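PDB 5U75: enterotoxin-like toxin X from Staphylococcus aureus, which inhibits phagocytosis and killing by human neutrophils, binding their surface glycoproteins in a sialic acid-dependent manner, and is a superantigen of the staphylococcal/streptococcal toxin family. Local coordinates for residues A[47-50]-A[51-55]; A[144-148]-A[149-153]. All blocks are in the same frame, centred on the assembly; numbering follows the deposited sequence. Where two conformers were deposited one is given.

Contact 1: residues A[47-50]-A[51-55]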
loop_
_atom_site.group_PDB
_atom_site.type_symbol
_atom_site.label_atom_id
_atom_site.label_comp_id
_atom_site.label_asym_id
_atom_site.label_seq_id
_atom_site.Cartn_x
_atom_site.Cartn_y
_atom_site.Cartn_z
ATOM N N SER A 47 11.349 -2.941 -12.329
ATOM C CA SER A 47 10.456 -2.976 -13.487
ATOM C C SER A 47 9.045 -2.474 -13.125
ATOM O O SER A 47 8.083 -2.958 -13.685
ATOM C CB SER A 47 10.317 -4.409 -14.062
ATOM O OG SER A 47 11.545 -5.071 -14.233
ATOM N N ARG A 48 8.927 -1.543 -12.177
ATOM C CA ARG A 48 7.601 -1.057 -11.725
ATOM C C ARG A 48 6.679 -2.155 -11.165
ATOM O O ARG A 48 5.447 -1.986 -11.123
ATOM C CB ARG A 48 6.894 -0.279 -12.839
ATOM C CG ARG A 48 7.742 0.864 -13.389
ATOM C CD ARG A 48 6.899 1.841 -14.192
ATOM N NE ARG A 48 6.498 1.265 -15.473
ATOM C CZ ARG A 48 7.184 1.349 -16.620
ATOM N NH1 ARG A 48 8.342 2.008 -16.696
ATOM N NH2 ARG A 48 6.702 0.764 -17.718
ATOM N N ASN A 49 7.262 -3.259 -10.684
ATOM C CA ASN A 49 6.462 -4.318 -10.082
ATOM C C ASN A 49 5.719 -3.917 -8.799
ATOM O O ASN A 49 4.774 -4.576 -8.421
ATOM C CB ASN A 49 7.324 -5.540 -9.767
ATOM C CG ASN A 49 7.548 -6.411 -10.974
ATOM O OD1 ASN A 49 6.817 -6.343 -11.962
ATOM N ND2 ASN A 49 8.558 -7.243 -10.894
ATOM N N TRP A 50 6.171 -2.874 -8.116
ATOM C CA TRP A 50 5.446 -2.370 -6.916
ATOM C C TRP A 50 4.475 -1.247 -7.282
ATOM O O TRP A 50 4.011 -0.515 -6.396
ATOM C CB TRP A 50 6.425 -1.846 -5.878
ATOM C CG TRP A 50 7.339 -2.822 -5.224
ATOM C CD1 TRP A 50 7.489 -4.159 -5.482
ATOM C CD2 TRP A 50 8.246 -2.515 -4.167
ATOM N NE1 TRP A 50 8.429 -4.690 -4.631
ATOM C CE2 TRP A 50 8.923 -3.704 -3.829
ATOM C CE3 TRP A 50 8.558 -1.336 -3.473
ATOM C CZ2 TRP A 50 9.889 -3.755 -2.805
ATOM C CZ3 TRP A 50 9.521 -1.382 -2.469
ATOM C CH2 TRP A 50 10.172 -2.587 -2.142
ATOM N N VAL A 51 4.163 -1.084 -8.567
ATOM C CA VAL A 51 3.313 0.020 -9.030
ATOM C C VAL A 51 2.187 -0.526 -9.917
ATOM O O VAL A 51 0.982 -0.386 -9.600
ATOM C CB VAL A 51 4.152 1.102 -9.781
ATOM C CG1 VAL A 51 3.266 2.192 -10.372
ATOM C CG2 VAL A 51 5.220 1.714 -8.882
ATOM N N TYR A 52 2.558 -1.130 -11.050
ATOM C CA TYR A 52 1.566 -1.611 -12.016
ATOM C C TYR A 52 2.271 -2.412 -13.122
ATOM O O TYR A 52 3.253 -1.952 -13.689
ATOM C CB TYR A 52 0.765 -0.448 -12.667
ATOM C CG TYR A 52 -0.273 -0.903 -13.669
ATOM C CD1 TYR A 52 0.042 -1.054 -15.045
ATOM C CD2 TYR A 52 -1.558 -1.203 -13.271
ATOM C CE1 TYR A 52 -0.912 -1.496 -15.949
ATOM C CE2 TYR A 52 -2.508 -1.654 -14.164
ATOM C CZ TYR A 52 -2.190 -1.786 -15.502
ATOM O OH TYR A 52 -3.153 -2.241 -16.369
ATOM N N SER A 53 1.717 -3.568 -13.435
ATOM C CA SER A 53 2.205 -4.388 -14.526
ATOM C C SER A 53 1.093 -5.230 -15.098
ATOM O O SER A 53 0.182 -5.619 -14.374
ATOM C CB SER A 53 3.349 -5.288 -14.026
ATOM O OG SER A 53 3.867 -6.057 -15.102
ATOM N N GLU A 54 1.174 -5.475 -16.409
ATOM C CA GLU A 54 0.349 -6.431 -17.116
ATOM C C GLU A 54 1.189 -7.573 -17.682
ATOM O O GLU A 54 0.680 -8.384 -18.458
ATOM C CB GLU A 54 -0.357 -5.736 -18.277
ATOM C CG GLU A 54 -1.364 -4.695 -17.841
ATOM C CD GLU A 54 -1.880 -3.832 -18.989
ATOM O OE1 GLU A 54 -1.756 -4.227 -20.162
ATOM O OE2 GLU A 54 -2.408 -2.745 -18.713
ATOM N N ARG A 55 2.465 -7.616 -17.319
ATOM C CA ARG A 55 3.371 -8.635 -17.844
ATOM C C ARG A 55 2.977 -10.023 -17.375
ATOM O O ARG A 55 2.465 -10.196 -16.258
ATOM C CB ARG A 55 4.813 -8.356 -17.443
ATOM C CG ARG A 55 5.419 -7.179 -18.166
ATOM C CD ARG A 55 6.731 -6.785 -17.541
ATOM N NE ARG A 55 7.610 -7.942 -17.412
ATOM C CZ ARG A 55 8.489 -8.148 -16.433
ATOM N NH1 ARG A 55 8.679 -7.260 -15.446
ATOM N NH2 ARG A 55 9.205 -9.252 -16.457
HETATM O O HOH W 1 6.919 -5.079 -14.595
HETATM O O HOH W 2 5.352 -3.028 -15.373
HETATM O O HOH W 3 3.828 0.441 -14.842
HETATM O O HOH W 4 5.380 -7.929 -13.720
#

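Contact 2: residues A[144-148]-A[149-153]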
loop_
_atom_site.group_PDB
_atom_site.type_symbol
_atom_site.label_atom_id
_atom_site.label_comp_id
_atom_site.label_asym_id
_atom_site.label_seq_id
_atom_site.Cartn_x
_atom_site.Cartn_y
_atom_site.Cartn_z
ATOM N N VAL A 144 4.595 -10.365 11.664
ATOM C CA VAL A 144 3.514 -11.289 11.329
ATOM C C VAL A 144 3.820 -11.869 9.951
ATOM O O VAL A 144 4.171 -11.128 9.041
ATOM C CB VAL A 144 2.143 -10.568 11.329
ATOM C CG1 VAL A 144 1.028 -11.450 10.749
ATOM C CG2 VAL A 144 1.787 -10.131 12.747
ATOM N N GLU A 145 3.702 -13.180 9.824
ATOM C CA GLU A 145 4.128 -13.896 8.626
ATOM C C GLU A 145 2.940 -14.173 7.712
ATOM O O GLU A 145 1.909 -14.691 8.147
ATOM C CB GLU A 145 4.853 -15.192 9.009
ATOM C CG GLU A 145 6.203 -14.927 9.670
ATOM C CD GLU A 145 6.972 -16.191 10.043
ATOM O OE1 GLU A 145 6.530 -17.307 9.727
ATOM O OE2 GLU A 145 8.050 -16.059 10.657
ATOM N N ILE A 146 3.099 -13.803 6.444
ATOM C CA ILE A 146 2.048 -13.888 5.430
ATOM C C ILE A 146 2.618 -14.520 4.157
ATOM O O ILE A 146 3.609 -14.032 3.590
ATOM C CB ILE A 146 1.514 -12.473 5.081
ATOM C CG1 ILE A 146 0.856 -11.841 6.325
ATOM C CG2 ILE A 146 0.528 -12.533 3.912
ATOM C CD1 ILE A 146 0.549 -10.370 6.208
ATOM N N ASN A 147 1.976 -15.592 3.696
ATOM C CA ASN A 147 2.322 -16.190 2.418
ATOM C C ASN A 147 1.659 -15.340 1.351
ATOM O O ASN A 147 0.429 -15.165 1.353
ATOM C CB ASN A 147 1.851 -17.640 2.360
ATOM C CG ASN A 147 2.381 -18.385 1.144
ATOM O OD1 ASN A 147 2.477 -17.831 0.048
ATOM N ND2 ASN A 147 2.698 -19.658 1.331
ATOM N N THR A 148 2.454 -14.786 0.440
ATOM C CA THR A 148 1.899 -13.904 -0.610
ATOM C C THR A 148 0.875 -14.627 -1.498
ATOM O O THR A 148 0.030 -13.996 -2.092
ATOM C CB THR A 148 3.008 -13.312 -1.518
ATOM O OG1 THR A 148 3.734 -14.380 -2.118
ATOM C CG2 THR A 148 3.957 -12.457 -0.731
ATOM N N ASP A 149 0.970 -15.955 -1.592
ATOM C CA ASP A 149 0.003 -16.750 -2.330
ATOM C C ASP A 149 -1.359 -16.897 -1.600
ATOM O O ASP A 149 -2.313 -17.451 -2.162
ATOM C CB ASP A 149 0.604 -18.120 -2.637
ATOM C CG ASP A 149 -0.241 -18.933 -3.597
ATOM O OD1 ASP A 149 -0.583 -18.409 -4.667
ATOM O OD2 ASP A 149 -0.591 -20.080 -3.258
ATOM N N ASP A 150 -1.446 -16.386 -0.367
ATOM C CA ASP A 150 -2.686 -16.352 0.391
ATOM C C ASP A 150 -3.504 -15.095 0.128
ATOM O O ASP A 150 -4.654 -15.017 0.565
ATOM C CB ASP A 150 -2.396 -16.438 1.905
ATOM C CG ASP A 150 -3.649 -16.710 2.745
ATOM O OD1 ASP A 150 -4.490 -17.525 2.302
ATOM O OD2 ASP A 150 -3.791 -16.082 3.833
ATOM N N ILE A 151 -2.930 -14.119 -0.576
ATOM C CA ILE A 151 -3.571 -12.816 -0.728
ATOM C C ILE A 151 -4.522 -12.830 -1.912
ATOM O O ILE A 151 -4.137 -13.208 -3.019
ATOM C CB ILE A 151 -2.546 -11.701 -0.904
ATOM C CG1 ILE A 151 -1.611 -11.690 0.299
ATOM C CG2 ILE A 151 -3.249 -10.361 -1.081
ATOM C CD1 ILE A 151 -0.371 -10.868 0.087
ATOM N N LYS A 152 -5.767 -12.442 -1.661
ATOM C CA LYS A 152 -6.773 -12.317 -2.716
ATOM C C LYS A 152 -6.625 -11.005 -3.469
ATOM O O LYS A 152 -6.439 -10.999 -4.682
ATOM C CB LYS A 152 -8.172 -12.424 -2.127
ATOM C CG LYS A 152 -9.284 -12.310 -3.155
ATOM C CD LYS A 152 -10.631 -12.451 -2.463
ATOM C CE LYS A 152 -11.796 -12.383 -3.448
ATOM N NZ LYS A 152 -12.395 -11.022 -3.422
ATOM N N ASN A 153 -6.716 -9.900 -2.740
ATOM C CA ASN A 153 -6.542 -8.563 -3.282
ATOM C C ASN A 153 -6.333 -7.583 -2.128
ATOM O O ASN A 153 -6.317 -7.989 -0.964
ATOM C CB ASN A 153 -7.740 -8.134 -4.165
ATOM C CG ASN A 153 -9.019 -7.902 -3.378
ATOM O OD1 ASN A 153 -9.098 -8.124 -2.180
ATOM N ND2 ASN A 153 -10.031 -7.407 -4.071
HETATM O O HOH W 5 -1.862 -14.124 -4.099
#

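Contact 1: residues A[47-50]-A[51-55]
R48 O is the hub of this turn, gripped by two successive backbone amides: Y52 N at 3.0 Å, and V51 N, also 3.0 Å from R48 O but well above the carbonyl plane. The bonds three and four residues on curl the chain tightly round N49 and W50, much as in a single turn of helix, although the loop never becomes one. V51 touches F101 of helix 92-104 and R81 of strand 75-86; valine suits the place as an apolar group lying against F101. Here the long loop between strands 43-44 and 61-72 is held against helix 92-104 and strand 75-86, in the beta-grasp part of the chain: W50, whose large flat ring suits a buried place beside I98, meets F101 edge-to-face, while N49 and V51 make backbone hydrogen bonds to T84 and N82. Farther out, polar side chains converge through water. S53 OG, swung anti to its backbone N (chi1 -178°), takes the amide of R55 at 3.1 Å from R55 N, an ST turn that a small hydroxyl residue is well suited to make. N49 OD1 and S53 OG are joined by a water 2.8 Å from each. The chain of R55, bent at chi3 (51°), returns its guanidinium toward S47, with NH1 3.6 Å from S47 CB. A water at the edge of that guanidinium, in its plane, links R55 NH1 to N49 OD1 and S47 O; the N49 amide and R55 guanidinium planes are 17° apart, although the side chains cross at about a right angle. On another side, R48 NE reaches Y52 O through a water 2.7 Å from that oxygen.

Contact 2: residues A[144-148]-A[149-153]
N147 supplies both acceptors that start the turn. Its backbone O receives D150 N at 2.8 Å, and its OD1 receives D149 N at 2.9 Å, the donor tilted 25° from the amide plane. CG of N147 is anti to its backbone N (chi1 -171°), which carries OD1 forward to that amide; asparagine suits the place because its short side chain can hold an N-H two residues on, an Asx turn. The side chains of N147 and D149 run side by side, N147 OD1 3.3 Å from D149 CB. A weaker bond, 3.3 Å from I151 N to T148 O, ends the short 3-10 turn, and a water bridges T148 O and I151 O. The hydroxyl of T148 turns away to N86 O and E88 N. On the buried side I146 and I151, branched apolar residues suited to strand and core, pack together. Both rest on L95 of helix 92-104, and I151 also touches I64 of strand 61-72 and I121 of strand 118-123. V144 touches the bound sialic acid; from there the chain runs through strand 145-147, paired with 89-91, and this turn into strand 151-160 of the beta-grasp sheet, where a classic beta bulge sets K152 and N153 opposite N122.

In the fold
Contacts 1 and 2 are both local turns, about 18 Å apart between centres and without touch, and both are partly buried. Contact 1 belongs to an irregular loop; its hydrated outer side is dominated by polar and charged side chains linked through water, and W50 is its main buried apolar group. Contact 2 joins two strands through a short 3-10 turn, replaces most water bridges with backbone and asparagine bonds, and turns two isoleucines inward. Helix 92-104 and strand 75-86 serve both, the strand through N82 and T84 for 47-55 and N86 for 144-153. Of the two, only 144-153 includes a glycan-pocket residue, V144, which takes no part in the turn itself.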